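Quinonprotein alcohol dehydrogenase-like protein (Bacteroides thetaiotaomicron VPI-5482, PDB 4R5O) is of unknown function but binds calcium and joins an immunoglobulin-like beta-sandwich domain to a seven-bladed beta-propeller of the YVTN repeat family. Local coordinates at residues G286-I300 and I303-Q317. Numbering follows the deposited sequence.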
ATOM      1  N   GLY A 286      -8.635 -22.742   9.231  1.00 48.33           N
ATOM      2  CA  GLY A 286      -8.075 -22.093  10.414  1.00 46.61           C
ATOM      3  C   GLY A 286      -6.611 -22.387  10.631  1.00 50.29           C
ATOM      4  O   GLY A 286      -6.047 -22.010  11.663  1.00 50.78           O
ATOM      5  N   ASN A 287      -5.984 -23.070   9.654  1.00 46.21           N
ATOM      6  CA  ASN A 287      -4.579 -23.462   9.710  1.00 45.09           C
ATOM      7  C   ASN A 287      -3.720 -22.541   8.842  1.00 48.32           C
ATOM      8  O   ASN A 287      -4.239 -21.824   7.984  1.00 48.60           O
ATOM      9  CB  ASN A 287      -4.392 -24.926   9.286  1.00 39.86           C
ATOM     10  CG  ASN A 287      -4.920 -25.914  10.297  1.00 51.56           C
ATOM     11  OD1 ASN A 287      -5.574 -26.894   9.950  1.00 41.72           O
ATOM     12  ND2 ASN A 287      -4.758 -25.629  11.573  1.00 55.11           N
ATOM     13  N   VAL A 288      -2.400 -22.525   9.123  1.00 43.33           N
ATOM     14  CA  VAL A 288      -1.436 -21.709   8.394  1.00 41.33           C
ATOM     15  C   VAL A 288      -0.720 -22.614   7.443  1.00 44.62           C
ATOM     16  O   VAL A 288      -0.331 -23.718   7.813  1.00 46.04           O
ATOM     17  CB  VAL A 288      -0.482 -20.937   9.334  1.00 43.09           C
ATOM     18  CG1 VAL A 288       0.761 -20.426   8.608  1.00 41.85           C
ATOM     19  CG2 VAL A 288      -1.241 -19.788   9.989  1.00 42.44           C
ATOM     20  N   TYR A 289      -0.560 -22.140   6.205  1.00 39.04           N
ATOM     21  CA  TYR A 289       0.105 -22.854   5.135  1.00 38.23           C
ATOM     22  C   TYR A 289       1.277 -22.097   4.602  1.00 41.37           C
ATOM     23  O   TYR A 289       1.215 -20.887   4.433  1.00 41.40           O
ATOM     24  CB  TYR A 289      -0.877 -23.122   3.979  1.00 39.17           C
ATOM     25  CG  TYR A 289      -1.938 -24.147   4.281  1.00 40.36           C
ATOM     26  CD1 TYR A 289      -3.043 -23.824   5.062  1.00 41.22           C
ATOM     27  CD2 TYR A 289      -1.911 -25.400   3.677  1.00 42.90           C
ATOM     28  CE1 TYR A 289      -4.043 -24.761   5.324  1.00 41.12           C
ATOM     29  CE2 TYR A 289      -2.913 -26.343   3.918  1.00 44.63           C
ATOM     30  CZ  TYR A 289      -3.978 -26.017   4.740  1.00 49.04           C
ATOM     31  OH  TYR A 289      -4.977 -26.928   4.937  1.00 48.33           O
ATOM     32  N   THR A 290       2.330 -22.818   4.273  1.00 38.35           N
ATOM     33  CA  THR A 290       3.501 -22.280   3.600  1.00 37.15           C
ATOM     34  C   THR A 290       3.977 -23.374   2.646  1.00 40.83           C
ATOM     35  O   THR A 290       3.299 -24.375   2.491  1.00 41.04           O
ATOM     36  CB  THR A 290       4.560 -21.784   4.599  1.00 41.30           C
ATOM     37  OG1 THR A 290       5.540 -21.007   3.890  1.00 40.04           O
ATOM     38  CG2 THR A 290       5.218 -22.917   5.419  1.00 39.98           C
ATOM     39  N   LEU A 291       5.107 -23.161   1.988  1.00 39.34           N
ATOM     40  CA  LEU A 291       5.725 -24.134   1.089  1.00 39.37           C
ATOM     41  C   LEU A 291       7.085 -24.569   1.604  1.00 45.65           C
ATOM     42  O   LEU A 291       7.795 -23.809   2.282  1.00 45.01           O
ATOM     43  CB  LEU A 291       5.887 -23.582  -0.346  1.00 38.04           C
ATOM     44  CG  LEU A 291       4.668 -23.109  -1.112  1.00 38.79           C
ATOM     45  CD1 LEU A 291       5.090 -22.657  -2.457  1.00 37.98           C
ATOM     46  CD2 LEU A 291       3.606 -24.185  -1.249  1.00 37.11           C
ATOM     47  N   GLU A 292       7.446 -25.790   1.248  1.00 44.51           N
ATOM     48  CA  GLU A 292       8.730 -26.397   1.550  1.00 44.98           C
ATOM     49  C   GLU A 292       9.393 -26.697   0.233  1.00 53.31           C
ATOM     50  O   GLU A 292       8.719 -27.110  -0.720  1.00 51.88           O
ATOM     51  CB  GLU A 292       8.545 -27.646   2.426  1.00 46.64           C
ATOM     52  CG  GLU A 292       9.849 -28.331   2.799  1.00 56.27           C
ATOM     53  CD  GLU A 292       9.699 -29.520   3.706  1.00 72.60           C
ATOM     54  OE1 GLU A 292       8.808 -30.356   3.441  1.00 80.99           O
ATOM     55  OE2 GLU A 292      10.515 -29.652   4.645  1.00 71.33           O
ATOM     56  N   SER A 293      10.696 -26.457   0.155  1.00 55.57           N
ATOM     57  CA  SER A 293      11.456 -26.695  -1.066  1.00 58.77           C
ATOM     58  C   SER A 293      11.780 -28.184  -1.172  1.00 67.84           C
ATOM     59  O   SER A 293      12.195 -28.792  -0.198  1.00 67.71           O
ATOM     60  CB  SER A 293      12.710 -25.824  -1.093  1.00 63.26           C
ATOM     61  OG  SER A 293      12.350 -24.443  -1.104  1.00 68.45           O
ATOM     62  N   ALA A 294      11.443 -28.786  -2.326  1.00 69.53           N
ATOM     63  CA  ALA A 294      11.657 -30.207  -2.644  1.00 72.05           C
ATOM     64  C   ALA A 294      12.434 -30.327  -3.970  1.00 81.12           C
ATOM     65  O   ALA A 294      12.521 -29.350  -4.730  1.00 80.80           O
ATOM     66  CB  ALA A 294      10.327 -30.961  -2.713  1.00 72.93           C
ATOM     67  N   ASP A 295      13.034 -31.509  -4.222  1.00 80.92           N
ATOM     68  CA  ASP A 295      13.872 -31.769  -5.396  1.00 81.52           C
ATOM     69  C   ASP A 295      13.098 -31.598  -6.713  1.00 83.71           C
ATOM     70  O   ASP A 295      13.550 -30.843  -7.583  1.00 82.58           O
ATOM     71  CB  ASP A 295      14.470 -33.197  -5.345  1.00 84.71           C
ATOM     72  CG  ASP A 295      15.452 -33.489  -4.218  1.00100.51           C
ATOM     73  OD1 ASP A 295      16.131 -32.543  -3.757  1.00101.79           O
ATOM     74  OD2 ASP A 295      15.634 -34.685  -3.886  1.00106.74           O
ATOM     75  N   ASN A 296      11.942 -32.280  -6.844  1.00 79.91           N
ATOM     76  CA  ASN A 296      11.152 -32.318  -8.075  1.00 80.65           C
ATOM     77  C   ASN A 296       9.799 -31.589  -7.916  1.00 82.53           C
ATOM     78  O   ASN A 296       8.801 -31.981  -8.537  1.00 83.07           O
ATOM     79  CB  ASN A 296      10.926 -33.786  -8.494  1.00 87.28           C
ATOM     80  CG  ASN A 296      10.518 -34.731  -7.370  1.00133.41           C
ATOM     81  OD1 ASN A 296      10.417 -34.358  -6.181  1.00130.50           O
ATOM     82  ND2 ASN A 296      10.330 -36.001  -7.715  1.00129.79           N
ATOM     83  N   GLY A 297       9.813 -30.485  -7.175  1.00 75.02           N
ATOM     84  CA  GLY A 297       8.630 -29.672  -6.944  1.00 72.75           C
ATOM     85  C   GLY A 297       8.702 -28.943  -5.621  1.00 71.82           C
ATOM     86  O   GLY A 297       9.737 -28.358  -5.297  1.00 74.33           O
ATOM     87  N   CYS A 298       7.589 -28.911  -4.879  1.00 59.98           N
ATOM     88  CA  CYS A 298       7.483 -28.265  -3.571  1.00 55.37           C
ATOM     89  C   CYS A 298       6.456 -29.010  -2.748  1.00 58.58           C
ATOM     90  O   CYS A 298       5.721 -29.815  -3.309  1.00 59.60           O
ATOM     91  CB  CYS A 298       7.134 -26.779  -3.697  1.00 52.78           C
ATOM     92  SG  CYS A 298       5.481 -26.429  -4.375  1.00 55.25           S
ATOM     93  N   ASN A 299       6.384 -28.740  -1.437  1.00 52.94           N
ATOM     94  CA  ASN A 299       5.363 -29.320  -0.573  1.00 51.75           C
ATOM     95  C   ASN A 299       4.508 -28.237   0.045  1.00 55.24           C
ATOM     96  O   ASN A 299       5.053 -27.298   0.628  1.00 55.37           O
ATOM     97  CB  ASN A 299       5.987 -30.162   0.526  1.00 51.50           C
ATOM     98  CG  ASN A 299       6.880 -31.265   0.054  1.00 65.03           C
ATOM     99  OD1 ASN A 299       6.502 -32.126  -0.740  1.00 60.30           O
ATOM    100  ND2 ASN A 299       8.069 -31.305   0.610  1.00 57.18           N
ATOM    101  N   ILE A 300       3.172 -28.341  -0.090  1.00 51.28           N
ATOM    102  CA  ILE A 300       2.222 -27.432   0.578  1.00 49.47           C
ATOM    103  C   ILE A 300       2.145 -27.907   2.015  1.00 51.26           C
ATOM    104  O   ILE A 300       1.704 -29.037   2.267  1.00 50.34           O
ATOM    105  CB  ILE A 300       0.849 -27.363  -0.122  1.00 52.48           C
ATOM    106  CG1 ILE A 300       1.011 -27.032  -1.621  1.00 53.05           C
ATOM    107  CG2 ILE A 300      -0.071 -26.377   0.614  1.00 52.14           C
ATOM    108  CD1 ILE A 300      -0.225 -27.175  -2.455  1.00 62.57           C
ATOM    109  N   ILE A 303       0.259 -26.064   8.809  1.00 45.47           N
ATOM    110  CA  ILE A 303       0.819 -25.903  10.151  1.00 44.66           C
ATOM    111  C   ILE A 303      -0.376 -25.871  11.075  1.00 50.50           C
ATOM    112  O   ILE A 303      -1.157 -24.913  11.033  1.00 50.86           O
ATOM    113  CB  ILE A 303       1.770 -24.674  10.308  1.00 45.95           C
ATOM    114  CG1 ILE A 303       2.789 -24.566   9.118  1.00 45.18           C
ATOM    115  CG2 ILE A 303       2.468 -24.700  11.685  1.00 45.32           C
ATOM    116  CD1 ILE A 303       3.661 -23.210   8.995  1.00 38.10           C
ATOM    117  N   LYS A 304      -0.576 -26.946  11.855  1.00 46.79           N
ATOM    118  CA  LYS A 304      -1.748 -26.976  12.712  1.00 46.86           C
ATOM    119  C   LYS A 304      -1.454 -26.150  13.994  1.00 51.36           C
ATOM    120  O   LYS A 304      -0.311 -25.726  14.209  1.00 50.61           O
ATOM    121  CB  LYS A 304      -2.154 -28.422  13.018  1.00 49.99           C
ATOM    122  CG  LYS A 304      -2.445 -29.295  11.785  1.00 55.99           C
ATOM    123  CD  LYS A 304      -2.788 -30.712  12.233  1.00 60.88           C
ATOM    124  CE  LYS A 304      -3.043 -31.693  11.122  1.00 68.26           C
ATOM    125  NZ  LYS A 304      -3.422 -33.024  11.662  1.00 75.22           N
ATOM    126  N   ASN A 305      -2.505 -25.885  14.804  1.00 48.43           N
ATOM    127  CA  ASN A 305      -2.465 -25.137  16.068  1.00 47.80           C
ATOM    128  C   ASN A 305      -1.383 -25.663  17.032  1.00 50.63           C
ATOM    129  O   ASN A 305      -0.795 -24.877  17.781  1.00 50.60           O
ATOM    130  CB  ASN A 305      -3.840 -25.202  16.781  1.00 49.59           C
ATOM    131  CG  ASN A 305      -5.035 -24.609  16.027  1.00 84.08           C
ATOM    132  OD1 ASN A 305      -4.952 -24.150  14.862  1.00 70.09           O
ATOM    133  ND2 ASN A 305      -6.195 -24.615  16.698  1.00 78.77           N
ATOM    134  N   ASP A 306      -1.129 -26.969  17.025  1.00 46.41           N
ATOM    135  CA  ASP A 306      -0.145 -27.553  17.937  1.00 47.07           C
ATOM    136  C   ASP A 306       1.249 -27.609  17.263  1.00 51.55           C
ATOM    137  O   ASP A 306       2.188 -28.193  17.812  1.00 51.78           O
ATOM    138  CB  ASP A 306      -0.601 -28.953  18.403  1.00 49.54           C
ATOM    139  CG  ASP A 306      -0.785 -30.013  17.322  1.00 61.84           C
ATOM    140  OD1 ASP A 306      -0.660 -29.672  16.106  1.00 58.88           O
ATOM    141  OD2 ASP A 306      -1.030 -31.189  17.686  1.00 72.95           O
ATOM    142  N   PHE A 307       1.355 -26.995  16.069  1.00 47.43           N
ATOM    143  CA  PHE A 307       2.541 -26.820  15.223  1.00 46.82           C
ATOM    144  C   PHE A 307       3.054 -28.198  14.685  1.00 50.19           C
ATOM    145  O   PHE A 307       4.237 -28.330  14.293  1.00 48.48           O
ATOM    146  CB  PHE A 307       3.650 -26.039  15.965  1.00 48.06           C
ATOM    147  CG  PHE A 307       3.435 -24.535  15.949  1.00 48.56           C
ATOM    148  CD1 PHE A 307       2.170 -23.987  16.182  1.00 51.84           C
ATOM    149  CD2 PHE A 307       4.501 -23.670  15.778  1.00 50.06           C
ATOM    150  CE1 PHE A 307       1.968 -22.609  16.150  1.00 52.64           C
ATOM    151  CE2 PHE A 307       4.304 -22.279  15.777  1.00 52.59           C
ATOM    152  CZ  PHE A 307       3.039 -21.762  15.950  1.00 50.69           C
ATOM    153  N   THR A 308       2.117 -29.175  14.551  1.00 46.52           N
ATOM    154  CA  THR A 308       2.392 -30.428  13.853  1.00 45.97           C
ATOM    155  C   THR A 308       2.193 -30.091  12.359  1.00 48.28           C
ATOM    156  O   THR A 308       1.473 -29.150  12.020  1.00 46.86           O
ATOM    157  CB  THR A 308       1.566 -31.631  14.364  1.00 50.29           C
ATOM    158  OG1 THR A 308       0.176 -31.360  14.216  1.00 48.16           O
ATOM    159  CG2 THR A 308       1.876 -32.000  15.796  1.00 45.99           C
ATOM    160  N   LEU A 309       2.831 -30.847  11.477  1.00 44.53           N
ATOM    161  CA  LEU A 309       2.813 -30.572  10.058  1.00 42.09           C
ATOM    162  C   LEU A 309       2.205 -31.679   9.224  1.00 48.35           C
ATOM    163  O   LEU A 309       2.535 -32.867   9.388  1.00 49.96           O
ATOM    164  CB  LEU A 309       4.272 -30.373   9.583  1.00 41.22           C
ATOM    165  CG  LEU A 309       5.158 -29.374  10.366  1.00 43.88           C
ATOM    166  CD1 LEU A 309       6.582 -29.374   9.834  1.00 42.68           C
ATOM    167  CD2 LEU A 309       4.567 -27.954  10.339  1.00 46.15           C
ATOM    168  N   GLU A 310       1.395 -31.263   8.248  1.00 44.99           N
ATOM    169  CA  GLU A 310       0.792 -32.104   7.206  1.00 45.16           C
ATOM    170  C   GLU A 310       1.348 -31.602   5.900  1.00 49.70           C
ATOM    171  O   GLU A 310       1.358 -30.394   5.678  1.00 49.57           O
ATOM    172  CB  GLU A 310      -0.750 -32.097   7.264  1.00 46.46           C
ATOM    173  CG  GLU A 310      -1.462 -32.982   6.255  1.00 53.86           C
ATOM    174  CD  GLU A 310      -2.964 -33.076   6.454  1.00 80.88           C
ATOM    175  OE1 GLU A 310      -3.391 -33.373   7.595  1.00 80.24           O
ATOM    176  OE2 GLU A 310      -3.712 -32.911   5.459  1.00 77.80           O
ATOM    177  N   LYS A 311       1.906 -32.503   5.082  1.00 45.59           N
ATOM    178  CA  LYS A 311       2.561 -32.140   3.835  1.00 43.95           C
ATOM    179  C   LYS A 311       1.953 -32.881   2.635  1.00 50.77           C
ATOM    180  O   LYS A 311       1.849 -34.106   2.648  1.00 52.47           O
ATOM    181  CB  LYS A 311       4.073 -32.434   3.918  1.00 44.00           C
ATOM    182  CG  LYS A 311       4.794 -31.631   4.998  1.00 40.33           C
ATOM    183  CD  LYS A 311       6.273 -31.857   5.000  1.00 40.93           C
ATOM    184  CE  LYS A 311       6.936 -31.088   6.121  1.00 43.73           C
ATOM    185  NZ  LYS A 311       8.419 -31.267   6.079  1.00 44.23           N
ATOM    186  N   VAL A 312       1.595 -32.116   1.592  1.00 47.69           N
ATOM    187  CA  VAL A 312       1.049 -32.545   0.305  1.00 48.89           C
ATOM    188  C   VAL A 312       2.014 -32.115  -0.781  1.00 53.57           C
ATOM    189  O   VAL A 312       2.245 -30.908  -0.909  1.00 54.09           O
ATOM    190  CB  VAL A 312      -0.382 -31.978   0.048  1.00 53.93           C
ATOM    191  CG1 VAL A 312      -0.857 -32.286  -1.373  1.00 54.30           C
ATOM    192  CG2 VAL A 312      -1.393 -32.478   1.089  1.00 54.24           C
ATOM    193  N   PHE A 313       2.533 -33.077  -1.598  1.00 49.27           N
ATOM    194  CA  PHE A 313       3.479 -32.802  -2.680  1.00 48.16           C
ATOM    195  C   PHE A 313       2.769 -32.211  -3.904  1.00 50.28           C
ATOM    196  O   PHE A 313       1.715 -32.699  -4.331  1.00 48.92           O
ATOM    197  CB  PHE A 313       4.248 -34.080  -3.078  1.00 51.31           C
ATOM    198  CG  PHE A 313       5.182 -33.934  -4.259  1.00 53.92           C
ATOM    199  CD1 PHE A 313       6.421 -33.312  -4.117  1.00 57.71           C
ATOM    200  CD2 PHE A 313       4.834 -34.443  -5.512  1.00 57.31           C
ATOM    201  CE1 PHE A 313       7.269 -33.146  -5.221  1.00 59.64           C
ATOM    202  CE2 PHE A 313       5.689 -34.296  -6.609  1.00 60.46           C
ATOM    203  CZ  PHE A 313       6.901 -33.651  -6.457  1.00 58.84           C
ATOM    204  N   ALA A 314       3.380 -31.149  -4.472  1.00 47.31           N
ATOM    205  CA  ALA A 314       2.951 -30.413  -5.671  1.00 46.12           C
ATOM    206  C   ALA A 314       4.044 -30.522  -6.707  1.00 53.31           C
ATOM    207  O   ALA A 314       5.125 -29.956  -6.505  1.00 52.87           O
ATOM    208  CB  ALA A 314       2.651 -28.974  -5.316  1.00 45.71           C
ATOM    209  N   ASN A 315       3.770 -31.271  -7.811  1.00 52.82           N
ATOM    210  CA  ASN A 315       4.712 -31.566  -8.889  0.50 53.63           C
ATOM    211  C   ASN A 315       4.948 -30.329  -9.790  1.00 59.04           C
ATOM    212  O   ASN A 315       4.764 -30.392 -11.017  1.00 61.60           O
ATOM    213  CB  ASN A 315       4.191 -32.752  -9.723  0.50 55.66           C
ATOM    214  CG  ASN A 315       2.778 -32.580 -10.256  0.50 69.49           C
ATOM    215  OD1 ASN A 315       1.875 -32.049  -9.572  0.50 57.27           O
ATOM    216  ND2 ASN A 315       2.543 -33.083 -11.471  0.50 55.62           N
ATOM    217  N   PHE A 316       5.375 -29.206  -9.186  1.00 54.22           N
ATOM    218  CA  PHE A 316       5.695 -27.951  -9.878  1.00 52.63           C
ATOM    219  C   PHE A 316       6.578 -27.162  -8.950  1.00 58.26           C
ATOM    220  O   PHE A 316       6.452 -27.281  -7.732  1.00 57.40           O
ATOM    221  CB  PHE A 316       4.460 -27.140 -10.355  1.00 52.64           C
ATOM    222  CG  PHE A 316       3.589 -26.574  -9.262  1.00 52.07           C
ATOM    223  CD1 PHE A 316       3.915 -25.366  -8.638  1.00 52.89           C
ATOM    224  CD2 PHE A 316       2.423 -27.222  -8.879  1.00 53.01           C
ATOM    225  CE1 PHE A 316       3.104 -24.833  -7.630  1.00 52.51           C
ATOM    226  CE2 PHE A 316       1.607 -26.683  -7.878  1.00 54.97           C
ATOM    227  CZ  PHE A 316       1.955 -25.495  -7.257  1.00 52.06           C
ATOM    228  N   GLN A 317       7.473 -26.374  -9.522  1.00 56.55           N
ATOM    229  CA  GLN A 317       8.404 -25.545  -8.786  1.00 55.76           C
ATOM    230  C   GLN A 317       7.725 -24.212  -8.469  1.00 58.80           C
ATOM    231  O   GLN A 317       7.070 -23.669  -9.360  1.00 59.68           O
ATOM    232  CB  GLN A 317       9.679 -25.373  -9.631  1.00 57.49           C
ATOM    233  CG  GLN A 317      10.950 -25.134  -8.826  1.00 84.06           C
ATOM    234  CD  GLN A 317      11.444 -26.286  -7.969  1.00 99.73           C
ATOM    235  OE1 GLN A 317      11.096 -27.462  -8.153  1.00 90.33           O
ATOM    236  NE2 GLN A 317      12.263 -25.947  -6.990  1.00 97.94           N
TER
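Glu292 sets CG opposite its backbone N (chi1 -179°) and Lys311 runs fully extended beyond CG; the two side chains cross at about a right angle, bringing ammonium to carboxylate. Lys311 NZ meets Glu292 OE1 at 2.8 Å, in a salt bridge that reaches over strand 297-303, which lies between the strands of Glu292 and Lys311. Asn299 ND2 gives OE1 a second bond of 3.1 Å. Both donors are tilted about 30° from the carboxylate plane, to opposite faces, Lys311 NZ on the syn side and Asn299 ND2 on the anti side. A long acid suits this place because OE1 serves two donors while OE2 accepts from the backbone N of Ile273 and, weakly, from Lys311 NZ. With an alanine here, Lys311 would probably keep Asp271 O but lose its countercharge, and the Asn299 amide would be freer to turn. Asn299 OD1 lies in plane at the edge of the Phe313 ring, 3.6 Å from CD1, where the slightly positive ring hydrogens suit an oxygen.

Cys298 and Ile300 pair antiparallel with Ala314 and Val312 through backbone bonds such as Ala314 N to Cys298 O (2.9 Å). Small Ala314 turns CB to Cys298 SG, which also approaches the Phe316 ring obliquely. Farther along, Ile303 CD1 packs 3.9 Å from Thr290 CG2.

The hairpin of strands 297-303 and 309-314 ends a four-stranded propeller blade, with 309-314 outermost. Ile272 of strand 272-274 touches Glu292 and Ile303, whereas Leu342 of strand 339-343 touches Ile300 and Phe316.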